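Local coordinates for protein triacylglycerol lipase (Clostridium botulinum, PDB 5AH1) that hydrolyses ester bonds as a zinc-binding lipase of the alpha/beta-hydrolase fold and also acts on synthetic polyesters, at residues A[47-52]-A[102-107]; A[70-75]-A[447-452]; A[228-233]-A[306-311]. All blocks are in the same frame, centred on the assembly; numbering follows the deposited sequence. Where two conformers were deposited one is given.

Contact 1: residues A[47-52]-A[102-107]; sequences KSEEDI and GVVDLQ
Val-103 and Val-104, consecutive residues of the loop that leads into helix 106-112 of the alpha/beta-hydrolase fold, pack against the first turn of helix 49-54, a short helix that precedes the central sheet in the chain. The apolar contacts come first. Ile-52 presents one branch to each valine: CG1 lies 3.6 Å from Val-103 CG2, and CG2 lies 3.9 Å from Val-104 CG2. Its chi1 of -68° sets CG2 anti to the backbone N and CG1 beside that N, which spreads the two branches over the neighbouring methyls. Backbone oxygen supplies a second kind of contact, since Val-103 CG1 sits 3.4 Å from Lys-47 O. Both helices are capped: Ser-48 OG accepts from Asp-51 N at 3.0 Å, and Asp-105, the N-cap of helix 106-112, also pairs with Arg-91. With chi1 -179° and an extended chain, Glu-49 crosses Val-104 at about a right angle, and its carboxylate lies against Val-103 O, CD at 3.5 Å, without a direct bond. Its polar link to the other segment goes through one water, which donates to Glu-49 OE2 at 2.7 Å and accepts from Asp-105 N at 2.9 Å.

Contact 2: residues A[70-75]-A[447-452]; sequences RSIIGG and LSNLSR
Ile-72 lays its CG2 methyl against the amide end of Asn-449, with CG2 3.6 Å from OD1 of that residue. The two side chains cross at about a right angle. Ile-72 CG1 is a little farther from the same oxygen, at 3.9 Å, while CG2 also faces the Asn-449 CB at 4.1 Å, so the methyl overlaps the root of the side chain as well as its oxygen. Chi1 of -63° in Asn-449 swings CG beside its own backbone N, and the amide nitrogen ND2 turns back to Phe-446 O in the preceding helical turn. That bond holds the amide in place while OD1 meets the isoleucine.

The remainder of the contact is made by backbone. Helix 437-448 follows the last strands of the alpha/beta-hydrolase sheet in the chain, and the polypeptide leaving it runs beside the loop that leads toward strand 80-83. Two glycines let the two backbones approach closely. Gly-75 CA lies directly against Ser-448 O at 3.3 Å, with no side chain between. Gly-74 O receives a CA-H...O contact from Ser-451 CA at 3.3 Å, with an angle of 154° at the hydrogen. The next residue of the loop, Asn-76, bonds through ND2 to both Leu-447 O and Leu-450 O, and Leu-450 packs inward on strands 176-181 and 327-331. A water bridges the segments, donating to Gly-74 O at 2.7 Å and accepting from Arg-452 N at 2.9 Å.

Contact 3: residues A[228-233]-A[306-311]; sequences STPNDG and YDLSTE
Gly-233 ends a type I beta turn that starts at Pro-230, and its CA comes within 4.1 Å of Thr-310 CA at the break between helices 304-308 and 310-317. The turn is closed by Gly-233 N bonding to Pro-230 O, and Pro-230 itself is the centre of an inverse gamma turn whose closing bond, Asn-231 N to Thr-229 O, is weak. Gly-233 adopts phi 83° and psi 179°, and the positive phi by itself favours glycine. Its bare CA packs against Leu-308 O at 3.1 Å. Across the helix break, Ser-309 is the N-cap of helix 310-317, and its OG donates to Tyr-306 O at 2.7 Å, in the carbonyl plane on a lone pair. Ser-309 N reaches the same oxygen, so two donors grip it.

Among the side chains, Pro-230 CG touches Leu-308 CD2 at 3.8 Å, the ring and the leucine meeting at an oblique angle. Thr-310 CG2 lies 3.4 Å from Asp-232 O, a buried carbonyl with no hydrogen-bond partner; Thr-310 CA adds a CA-H...O contact to it at 3.6 Å. With chi1 of 60°, Thr-310 keeps this methyl beside its backbone N, while OG1 bonds to Asp-238, a residue of one potassium site. The Asp-232 carboxylate pairs with Lys-396.

The turn follows strand 221-227 of the central parallel sheet and leads into helix 235-239. Pro-230 and Leu-308 both rest on Gln-186 of helix 183-197, which begins within the probable nucleophile elbow; Thr-310 touches Thr-235 of helix 235-239.

Overall arrangement
Centres of the three contacts lie about 29 to 33 Å apart; nearest atoms are about 12 Å apart between contact 1 and either other contact and about 13 Å between contacts 2 and 3. Contact 3 is buried, its centre about 10 Å from that of the chain, and the Pro-230 side chain lies near, without touching, the probable nucleophile elbow around Ser-182. Contacts 1 and 2 lie farther out, at about 20 and 27 Å. Along the chain their segments alternate, whereas contact 3 is nested within contact 2. Helix 437-448 relates the outer two: Leu-106 packs on it, and residues 447-452 begin on it. Potassium ions lie about 8 Å from the Lys-47 side chain and about 6 Å from Ser-309's.

Contact 1: residues A[47-52]-A[102-107]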
ATOM      1  N   LYS A  47     -12.648   3.039  18.140  1.00 25.16           N
ATOM      2  CA  LYS A  47     -13.010   2.123  19.222  1.00 24.43           C
ATOM      3  C   LYS A  47     -11.817   1.769  20.092  1.00 22.46           C
ATOM      4  O   LYS A  47     -10.675   1.832  19.656  1.00 21.51           O
ATOM      5  CB  LYS A  47     -13.578   0.821  18.660  1.00 26.85           C
ATOM      6  CG  LYS A  47     -14.694   0.979  17.657  1.00 29.73           C
ATOM      7  CD  LYS A  47     -15.156  -0.383  17.169  1.00 32.55           C
ATOM      8  CE  LYS A  47     -15.878  -0.284  15.838  1.00 34.85           C
ATOM      9  NZ  LYS A  47     -17.085   0.583  15.935  1.00 36.18           N
ATOM     10  N   SER A  48     -12.094   1.368  21.326  1.00 21.57           N
ATOM     11  CA  SER A  48     -11.070   0.832  22.203  1.00 21.15           C
ATOM     12  C   SER A  48     -10.633  -0.528  21.682  1.00 20.32           C
ATOM     13  O   SER A  48     -11.361  -1.182  20.934  1.00 19.27           O
ATOM     14  CB  SER A  48     -11.631   0.654  23.608  1.00 22.12           C
ATOM     15  OG  SER A  48     -12.591  -0.387  23.621  1.00 23.54           O
ATOM     16  N   GLU A  49      -9.452  -0.960  22.102  1.00 20.77           N
ATOM     17  CA  GLU A  49      -8.972  -2.281  21.754  1.00 21.15           C
ATOM     18  C   GLU A  49      -9.966  -3.328  22.242  1.00 20.75           C
ATOM     19  O   GLU A  49     -10.233  -4.309  21.553  1.00 20.53           O
ATOM     20  CB  GLU A  49      -7.588  -2.524  22.355  1.00 21.65           C
ATOM     21  CG  GLU A  49      -7.009  -3.877  22.020  1.00 22.65           C
ATOM     22  CD  GLU A  49      -5.519  -3.965  22.301  1.00 23.96           C
ATOM     23  OE1 GLU A  49      -5.016  -3.155  23.108  1.00 24.89           O
ATOM     24  OE2 GLU A  49      -4.850  -4.846  21.717  1.00 24.13           O
ATOM     25  N   GLU A  50     -10.519  -3.133  23.437  0.51 21.26           N
ATOM     26  CA  GLU A  50     -11.514  -4.071  23.959  0.51 21.59           C
ATOM     27  C   GLU A  50     -12.679  -4.202  22.986  0.51 21.66           C
ATOM     28  O   GLU A  50     -13.131  -5.308  22.676  0.51 21.49           O
ATOM     29  CB  GLU A  50     -12.047  -3.627  25.325  0.51 21.89           C
ATOM     30  CG  GLU A  50     -13.046  -4.611  25.934  0.51 22.28           C
ATOM     31  CD  GLU A  50     -13.733  -4.088  27.180  0.51 22.73           C
ATOM     32  OE1 GLU A  50     -13.852  -2.854  27.343  0.51 23.25           O
ATOM     33  OE2 GLU A  50     -14.159  -4.927  27.996  0.51 22.58           O
ATOM     34  N   ASP A  51     -13.164  -3.069  22.496  1.00 22.03           N
ATOM     35  CA  ASP A  51     -14.325  -3.083  21.604  1.00 22.56           C
ATOM     36  C   ASP A  51     -14.009  -3.659  20.225  1.00 20.94           C
ATOM     37  O   ASP A  51     -14.855  -4.325  19.628  1.00 20.93           O
ATOM     38  CB  ASP A  51     -14.945  -1.685  21.483  1.00 25.13           C
ATOM     39  CG  ASP A  51     -15.787  -1.312  22.702  1.00 27.56           C
ATOM     40  OD1 ASP A  51     -16.041  -2.195  23.551  1.00 28.75           O
ATOM     41  OD2 ASP A  51     -16.210  -0.144  22.808  1.00 28.81           O
ATOM     42  N   ILE A  52     -12.805  -3.420  19.712  1.00 19.15           N
ATOM     43  CA  ILE A  52     -12.396  -4.095  18.486  1.00 18.30           C
ATOM     44  C   ILE A  52     -12.449  -5.608  18.715  1.00 18.47           C
ATOM     45  O   ILE A  52     -12.953  -6.347  17.873  1.00 17.88           O
ATOM     46  CB  ILE A  52     -10.982  -3.683  18.018  1.00 16.92           C
ATOM     47  CG1 ILE A  52     -10.967  -2.222  17.547  1.00 17.46           C
ATOM     48  CG2 ILE A  52     -10.475  -4.623  16.915  1.00 16.67           C
ATOM     49  CD1 ILE A  52     -11.710  -1.935  16.235  1.00 17.91           C
ATOM     50  N   GLY A 102      -4.484  -0.468  13.972  1.00 11.55           N
ATOM     51  CA  GLY A 102      -5.149   0.616  14.672  1.00 11.93           C
ATOM     52  C   GLY A 102      -4.856   0.634  16.158  1.00 12.52           C
ATOM     53  O   GLY A 102      -3.726   0.903  16.573  1.00 13.33           O
ATOM     54  N   VAL A 103      -5.881   0.348  16.959  1.00 12.86           N
ATOM     55  CA  VAL A 103      -5.710   0.209  18.406  1.00 14.24           C
ATOM     56  C   VAL A 103      -5.223  -1.177  18.798  1.00 14.58           C
ATOM     57  O   VAL A 103      -4.932  -1.417  19.974  1.00 16.36           O
ATOM     58  CB  VAL A 103      -7.004   0.519  19.170  1.00 14.85           C
ATOM     59  CG1 VAL A 103      -7.402   1.969  18.953  1.00 16.57           C
ATOM     60  CG2 VAL A 103      -8.128  -0.434  18.778  1.00 14.93           C
ATOM     61  N   VAL A 104      -5.147  -2.085  17.824  1.00 13.97           N
ATOM     62  CA  VAL A 104      -4.518  -3.387  18.027  1.00 13.41           C
ATOM     63  C   VAL A 104      -3.161  -3.364  17.337  1.00 13.09           C
ATOM     64  O   VAL A 104      -3.080  -3.059  16.175  1.00 14.21           O
ATOM     65  CB  VAL A 104      -5.372  -4.528  17.453  1.00 12.99           C
ATOM     66  CG1 VAL A 104      -4.652  -5.874  17.598  1.00 12.85           C
ATOM     67  CG2 VAL A 104      -6.749  -4.560  18.121  1.00 13.74           C
ATOM     68  N   ASP A 105      -2.091  -3.675  18.053  1.00 12.58           N
ATOM     69  CA  ASP A 105      -0.750  -3.604  17.480  1.00 12.33           C
ATOM     70  C   ASP A 105      -0.420  -4.945  16.816  1.00 12.10           C
ATOM     71  O   ASP A 105       0.076  -5.862  17.478  1.00 12.81           O
ATOM     72  CB  ASP A 105       0.257  -3.241  18.576  1.00 13.45           C
ATOM     73  CG  ASP A 105       1.647  -2.964  18.028  1.00 13.84           C
ATOM     74  OD1 ASP A 105       1.912  -3.281  16.851  1.00 14.28           O
ATOM     75  OD2 ASP A 105       2.489  -2.426  18.770  1.00 14.87           O
ATOM     76  N   LEU A 106      -0.730  -5.069  15.525  1.00 12.22           N
ATOM     77  CA  LEU A 106      -0.572  -6.353  14.838  1.00 11.96           C
ATOM     78  C   LEU A 106       0.871  -6.845  14.864  1.00 11.59           C
ATOM     79  O   LEU A 106       1.103  -8.045  15.050  1.00 12.61           O
ATOM     80  CB  LEU A 106      -1.061  -6.257  13.391  1.00 12.02           C
ATOM     81  CG  LEU A 106      -2.561  -6.100  13.170  1.00 12.04           C
ATOM     82  CD1 LEU A 106      -2.850  -5.826  11.714  1.00 12.99           C
ATOM     83  CD2 LEU A 106      -3.311  -7.343  13.632  1.00 13.80           C
ATOM     84  N   GLN A 107       1.832  -5.932  14.704  1.00 11.67           N
ATOM     85  CA  GLN A 107       3.238  -6.321  14.783  1.00 12.08           C
ATOM     86  C   GLN A 107       3.521  -7.045  16.108  1.00 13.09           C
ATOM     87  O   GLN A 107       4.160  -8.109  16.143  1.00 13.34           O
ATOM     88  CB  GLN A 107       4.159  -5.113  14.656  1.00 12.08           C
ATOM     89  CG  GLN A 107       5.635  -5.456  14.833  1.00 12.37           C
ATOM     90  CD  GLN A 107       6.525  -4.242  14.901  1.00 12.53           C
ATOM     91  OE1 GLN A 107       6.713  -3.542  13.908  1.00 13.19           O
ATOM     92  NE2 GLN A 107       7.058  -3.964  16.085  1.00 13.93           N
TER
HETATM   93  O   HOH W   1      -2.334  -4.238  20.896  1.00 16.43           O

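Contact 2: residues A[70-75]-A[447-452]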
ATOM      1  N   ARG A  70      -0.082 -34.573   4.272  1.00  9.92           N
ATOM      2  CA  ARG A  70       1.305 -34.965   4.401  1.00 10.25           C
ATOM      3  C   ARG A  70       2.009 -33.979   5.307  1.00  9.73           C
ATOM      4  O   ARG A  70       1.438 -32.956   5.692  1.00 10.50           O
ATOM      5  CB  ARG A  70       1.976 -34.991   3.031  1.00 10.25           C
ATOM      6  CG  ARG A  70       2.174 -33.607   2.456  1.00 10.02           C
ATOM      7  CD  ARG A  70       2.399 -33.592   0.942  1.00 11.26           C
ATOM      8  NE  ARG A  70       3.541 -34.394   0.561  1.00 12.31           N
ATOM      9  CZ  ARG A  70       3.850 -34.735  -0.684  1.00 13.33           C
ATOM     10  NH1 ARG A  70       3.093 -34.333  -1.697  1.00 14.78           N
ATOM     11  NH2 ARG A  70       4.913 -35.498  -0.911  1.00 14.49           N
ATOM     12  N   SER A  71       3.252 -34.296   5.652  1.00  9.09           N
ATOM     13  CA  SER A  71       4.086 -33.406   6.428  1.00  9.81           C
ATOM     14  C   SER A  71       4.663 -32.313   5.544  1.00 10.04           C
ATOM     15  O   SER A  71       5.156 -32.570   4.448  1.00 11.03           O
ATOM     16  CB  SER A  71       5.236 -34.166   7.065  1.00 10.75           C
ATOM     17  OG  SER A  71       4.758 -35.137   7.974  1.00 10.81           O
ATOM     18  N   ILE A  72       4.622 -31.085   6.024  1.00 11.03           N
ATOM     19  CA  ILE A  72       5.345 -29.998   5.376  1.00 11.86           C
ATOM     20  C   ILE A  72       6.773 -30.079   5.873  1.00 11.73           C
ATOM     21  O   ILE A  72       7.006 -30.113   7.088  1.00 13.15           O
ATOM     22  CB  ILE A  72       4.745 -28.624   5.720  1.00 12.11           C
ATOM     23  CG1 ILE A  72       3.254 -28.600   5.376  1.00 13.90           C
ATOM     24  CG2 ILE A  72       5.487 -27.513   5.001  1.00 12.75           C
ATOM     25  CD1 ILE A  72       2.940 -28.905   3.931  1.00 15.90           C
ATOM     26  N   ILE A  73       7.732 -30.137   4.952  1.00 11.41           N
ATOM     27  CA  ILE A  73       9.126 -30.355   5.320  1.00 13.42           C
ATOM     28  C   ILE A  73      10.076 -29.284   4.823  1.00 13.31           C
ATOM     29  O   ILE A  73      11.232 -29.283   5.211  1.00 15.11           O
ATOM     30  CB  ILE A  73       9.644 -31.730   4.797  1.00 16.01           C
ATOM     31  CG1 ILE A  73       9.746 -31.769   3.250  1.00 17.61           C
ATOM     32  CG2 ILE A  73       8.767 -32.855   5.331  1.00 17.81           C
ATOM     33  CD1 ILE A  73      10.417 -33.004   2.693  1.00 20.35           C
ATOM     34  N   GLY A  74       9.593 -28.380   3.972  1.00 13.23           N
ATOM     35  CA  GLY A  74      10.461 -27.423   3.305  1.00 13.09           C
ATOM     36  C   GLY A  74      10.231 -25.976   3.697  1.00 12.14           C
ATOM     37  O   GLY A  74      10.617 -25.065   2.965  1.00 13.21           O
ATOM     38  N   GLY A  75       9.612 -25.756   4.850  1.00 10.34           N
ATOM     39  CA  GLY A  75       9.268 -24.411   5.284  1.00 10.52           C
ATOM     40  C   GLY A  75      10.442 -23.506   5.593  1.00  9.09           C
ATOM     41  O   GLY A  75      11.608 -23.896   5.515  1.00 10.11           O
ATOM     42  N   LEU A 447       2.453 -18.403   5.367  1.00  9.52           N
ATOM     43  CA  LEU A 447       3.669 -18.015   4.662  1.00  9.94           C
ATOM     44  C   LEU A 447       4.909 -18.811   5.103  1.00  9.29           C
ATOM     45  O   LEU A 447       5.836 -19.053   4.311  1.00  9.41           O
ATOM     46  CB  LEU A 447       3.915 -16.511   4.822  1.00  9.40           C
ATOM     47  CG  LEU A 447       2.890 -15.599   4.140  1.00  9.55           C
ATOM     48  CD1 LEU A 447       3.144 -14.148   4.536  1.00 11.08           C
ATOM     49  CD2 LEU A 447       2.921 -15.733   2.621  1.00 10.14           C
ATOM     50  N   SER A 448       4.935 -19.223   6.368  1.00  9.67           N
ATOM     51  CA  SER A 448       6.070 -19.982   6.905  1.00  9.49           C
ATOM     52  C   SER A 448       6.231 -21.371   6.263  1.00  9.22           C
ATOM     53  O   SER A 448       7.293 -21.983   6.376  1.00  9.61           O
ATOM     54  CB  SER A 448       5.943 -20.148   8.423  1.00 10.29           C
ATOM     55  OG  SER A 448       5.078 -21.219   8.765  1.00 10.86           O
ATOM     56  N   ASN A 449       5.200 -21.852   5.575  1.00  9.44           N
ATOM     57  CA  ASN A 449       5.275 -23.143   4.905  1.00  9.58           C
ATOM     58  C   ASN A 449       5.926 -23.081   3.530  1.00  9.87           C
ATOM     59  O   ASN A 449       6.265 -24.118   2.983  1.00 10.97           O
ATOM     60  CB  ASN A 449       3.904 -23.768   4.743  1.00 10.86           C
ATOM     61  CG  ASN A 449       3.246 -24.071   6.050  1.00 11.24           C
ATOM     62  OD1 ASN A 449       3.657 -24.975   6.784  1.00 11.99           O
ATOM     63  ND2 ASN A 449       2.206 -23.328   6.353  1.00 13.48           N
ATOM     64  N   LEU A 450       6.067 -21.887   2.958  1.00  9.60           N
ATOM     65  CA  LEU A 450       6.523 -21.785   1.583  1.00 10.64           C
ATOM     66  C   LEU A 450       7.919 -22.338   1.379  1.00 12.14           C
ATOM     67  O   LEU A 450       8.859 -21.934   2.061  1.00 13.78           O
ATOM     68  CB  LEU A 450       6.491 -20.333   1.129  1.00  9.83           C
ATOM     69  CG  LEU A 450       5.099 -19.724   0.993  1.00 10.54           C
ATOM     70  CD1 LEU A 450       5.248 -18.214   0.867  1.00 10.13           C
ATOM     71  CD2 LEU A 450       4.325 -20.300  -0.189  1.00 10.65           C
ATOM     72  N   SER A 451       8.054 -23.248   0.417  0.62 12.48           N
ATOM     73  CA  SER A 451       9.321 -23.925   0.163  0.62 15.54           C
ATOM     74  C   SER A 451      10.205 -23.147  -0.816  0.62 17.69           C
ATOM     75  O   SER A 451       9.783 -22.164  -1.434  0.62 16.39           O
ATOM     76  CB  SER A 451       9.067 -25.338  -0.359  0.62 17.84           C
ATOM     77  OG  SER A 451       8.343 -25.301  -1.568  0.62 18.52           O
ATOM     78  N   ARG A 452      11.446 -23.600  -0.952  1.00 20.55           N
ATOM     79  CA  ARG A 452      12.458 -22.856  -1.690  1.00 25.81           C
ATOM     80  C   ARG A 452      12.207 -22.891  -3.200  1.00 26.66           C
ATOM     81  O   ARG A 452      11.650 -23.865  -3.730  1.00 27.07           O
ATOM     82  CB  ARG A 452      13.839 -23.441  -1.393  1.00 30.38           C
ATOM     83  CG  ARG A 452      14.108 -24.732  -2.163  1.00 34.84           C
ATOM     84  CD  ARG A 452      15.346 -25.472  -1.675  1.00 38.94           C
ATOM     85  NE  ARG A 452      16.594 -24.938  -2.226  1.00 42.25           N
ATOM     86  CZ  ARG A 452      17.045 -25.180  -3.456  1.00 44.32           C
ATOM     87  NH1 ARG A 452      16.342 -25.936  -4.298  1.00 45.11           N
ATOM     88  NH2 ARG A 452      18.199 -24.655  -3.855  1.00 44.83           N
TER
HETATM   89  O   HOH W   2      12.312 -25.595   0.955  1.00 19.43           O

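Contact 3: residues A[228-233]-A[306-311]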
ATOM      1  N   SER A 228      -5.539  -5.157  -0.891  1.00  6.80           N
ATOM      2  CA  SER A 228      -6.282  -3.956  -1.294  1.00  8.11           C
ATOM      3  C   SER A 228      -5.454  -3.033  -2.187  1.00  7.61           C
ATOM      4  O   SER A 228      -5.602  -1.805  -2.161  1.00  8.83           O
ATOM      5  CB  SER A 228      -6.751  -3.169  -0.069  1.00  8.79           C
ATOM      6  OG  SER A 228      -7.331  -4.007   0.919  1.00  9.23           O
ATOM      7  N   THR A 229      -4.580  -3.621  -2.985  1.00  7.19           N
ATOM      8  CA  THR A 229      -3.595  -2.838  -3.725  1.00  6.49           C
ATOM      9  C   THR A 229      -4.108  -2.427  -5.113  1.00  6.56           C
ATOM     10  O   THR A 229      -4.671  -3.255  -5.833  1.00  6.78           O
ATOM     11  CB  THR A 229      -2.287  -3.630  -3.875  1.00  6.85           C
ATOM     12  OG1 THR A 229      -1.704  -3.777  -2.583  1.00  7.37           O
ATOM     13  CG2 THR A 229      -1.271  -2.952  -4.808  1.00  7.35           C
ATOM     14  N   PRO A 230      -3.895  -1.156  -5.490  1.00  6.46           N
ATOM     15  CA  PRO A 230      -4.215  -0.717  -6.855  1.00  6.52           C
ATOM     16  C   PRO A 230      -3.160  -1.200  -7.852  1.00  7.12           C
ATOM     17  O   PRO A 230      -2.364  -0.431  -8.375  1.00  7.28           O
ATOM     18  CB  PRO A 230      -4.213   0.799  -6.733  1.00  6.73           C
ATOM     19  CG  PRO A 230      -3.186   1.072  -5.669  1.00  7.08           C
ATOM     20  CD  PRO A 230      -3.355  -0.053  -4.670  1.00  7.38           C
ATOM     21  N   ASN A 231      -3.125  -2.504  -8.093  1.00  6.18           N
ATOM     22  CA  ASN A 231      -2.130  -3.043  -9.003  1.00  5.88           C
ATOM     23  C   ASN A 231      -2.314  -2.540 -10.444  1.00  6.63           C
ATOM     24  O   ASN A 231      -1.340  -2.461 -11.201  1.00  6.80           O
ATOM     25  CB  ASN A 231      -2.111  -4.571  -8.953  1.00  6.53           C
ATOM     26  CG  ASN A 231      -1.376  -5.124  -7.731  1.00  7.56           C
ATOM     27  OD1 ASN A 231      -0.222  -4.786  -7.491  1.00  7.51           O
ATOM     28  ND2 ASN A 231      -2.036  -6.002  -6.980  1.00  7.84           N
ATOM     29  N   ASP A 232      -3.551  -2.182 -10.788  1.00  6.42           N
ATOM     30  CA  ASP A 232      -3.869  -1.481 -12.030  1.00  6.26           C
ATOM     31  C   ASP A 232      -4.358  -0.051 -11.776  1.00  6.90           C
ATOM     32  O   ASP A 232      -5.017   0.530 -12.621  1.00  7.48           O
ATOM     33  CB  ASP A 232      -4.919  -2.249 -12.841  1.00  6.87           C
ATOM     34  CG  ASP A 232      -4.379  -3.516 -13.456  1.00  6.78           C
ATOM     35  OD1 ASP A 232      -3.188  -3.555 -13.841  1.00  7.42           O
ATOM     36  OD2 ASP A 232      -5.178  -4.472 -13.590  1.00  8.23           O
ATOM     37  N   GLY A 233      -3.990   0.531 -10.642  1.00  6.64           N
ATOM     38  CA  GLY A 233      -4.428   1.874 -10.297  1.00  6.98           C
ATOM     39  C   GLY A 233      -5.812   1.889  -9.669  1.00  7.10           C
ATOM     40  O   GLY A 233      -6.463   0.854  -9.488  1.00  7.86           O
ATOM     41  N   TYR A 306      -0.086  10.396  -9.229  1.00  8.02           N
ATOM     42  CA  TYR A 306       0.117   9.873 -10.576  1.00  7.78           C
ATOM     43  C   TYR A 306       0.251   8.350 -10.555  1.00  7.16           C
ATOM     44  O   TYR A 306      -0.386   7.636 -11.336  1.00  7.58           O
ATOM     45  CB  TYR A 306       1.341  10.495 -11.245  1.00  8.13           C
ATOM     46  CG  TYR A 306       1.630   9.835 -12.571  1.00  7.76           C
ATOM     47  CD1 TYR A 306       0.932  10.185 -13.717  1.00  8.93           C
ATOM     48  CD2 TYR A 306       2.568   8.817 -12.670  1.00  8.50           C
ATOM     49  CE1 TYR A 306       1.177   9.563 -14.922  1.00 10.26           C
ATOM     50  CE2 TYR A 306       2.807   8.185 -13.860  1.00  9.27           C
ATOM     51  CZ  TYR A 306       2.124   8.554 -14.987  1.00 10.69           C
ATOM     52  OH  TYR A 306       2.373   7.900 -16.174  1.00 12.86           O
ATOM     53  N   ASP A 307       1.085   7.841  -9.656  1.00  7.97           N
ATOM     54  CA  ASP A 307       1.359   6.406  -9.593  1.00  8.01           C
ATOM     55  C   ASP A 307       0.123   5.574  -9.224  1.00  7.72           C
ATOM     56  O   ASP A 307       0.058   4.378  -9.538  1.00  8.68           O
ATOM     57  CB  ASP A 307       2.504   6.152  -8.606  1.00  8.65           C
ATOM     58  CG  ASP A 307       3.891   6.211  -9.261  1.00  9.11           C
ATOM     59  OD1 ASP A 307       3.981   6.504 -10.479  1.00  7.62           O
ATOM     60  OD2 ASP A 307       4.883   5.953  -8.535  1.00 10.72           O
ATOM     61  N   LEU A 308      -0.828   6.198  -8.534  1.00  7.12           N
ATOM     62  CA  LEU A 308      -2.107   5.591  -8.172  1.00  7.46           C
ATOM     63  C   LEU A 308      -3.134   5.586  -9.283  1.00  7.04           C
ATOM     64  O   LEU A 308      -4.089   4.814  -9.223  1.00  8.01           O
ATOM     65  CB  LEU A 308      -2.707   6.298  -6.959  1.00  8.86           C
ATOM     66  CG  LEU A 308      -1.956   6.069  -5.643  1.00  9.57           C
ATOM     67  CD1 LEU A 308      -2.430   7.043  -4.584  1.00 11.18           C
ATOM     68  CD2 LEU A 308      -2.109   4.631  -5.141  1.00 10.10           C
ATOM     69  N   SER A 309      -2.968   6.477 -10.261  1.00  6.99           N
ATOM     70  CA  SER A 309      -3.917   6.556 -11.365  1.00  6.83           C
ATOM     71  C   SER A 309      -3.778   5.325 -12.249  1.00  6.88           C
ATOM     72  O   SER A 309      -2.744   4.645 -12.226  1.00  7.07           O
ATOM     73  CB  SER A 309      -3.683   7.818 -12.200  1.00  6.76           C
ATOM     74  OG  SER A 309      -2.506   7.748 -12.986  1.00  7.09           O
ATOM     75  N   THR A 310      -4.791   5.026 -13.054  1.00  7.22           N
ATOM     76  CA  THR A 310      -4.695   3.843 -13.904  1.00  6.66           C
ATOM     77  C   THR A 310      -3.580   3.998 -14.942  1.00  7.18           C
ATOM     78  O   THR A 310      -2.856   3.040 -15.209  1.00  7.65           O
ATOM     79  CB  THR A 310      -6.043   3.493 -14.545  1.00  8.09           C
ATOM     80  OG1 THR A 310      -6.512   4.577 -15.348  1.00  8.74           O
ATOM     81  CG2 THR A 310      -7.079   3.158 -13.449  1.00  8.67           C
ATOM     82  N   GLU A 311      -3.426   5.188 -15.523  1.00  8.04           N
ATOM     83  CA  GLU A 311      -2.309   5.428 -16.426  1.00  7.69           C
ATOM     84  C   GLU A 311      -0.950   5.180 -15.743  1.00  6.35           C
ATOM     85  O   GLU A 311      -0.038   4.581 -16.329  1.00  7.41           O
ATOM     86  CB  GLU A 311      -2.372   6.868 -16.932  1.00  8.41           C
ATOM     87  CG  GLU A 311      -1.277   7.263 -17.929  1.00  9.06           C
ATOM     88  CD  GLU A 311      -1.261   8.762 -18.231  1.00 10.26           C
ATOM     89  OE1 GLU A 311      -1.614   9.546 -17.320  1.00 10.14           O
ATOM     90  OE2 GLU A 311      -0.905   9.148 -19.370  1.00 11.44           O
TER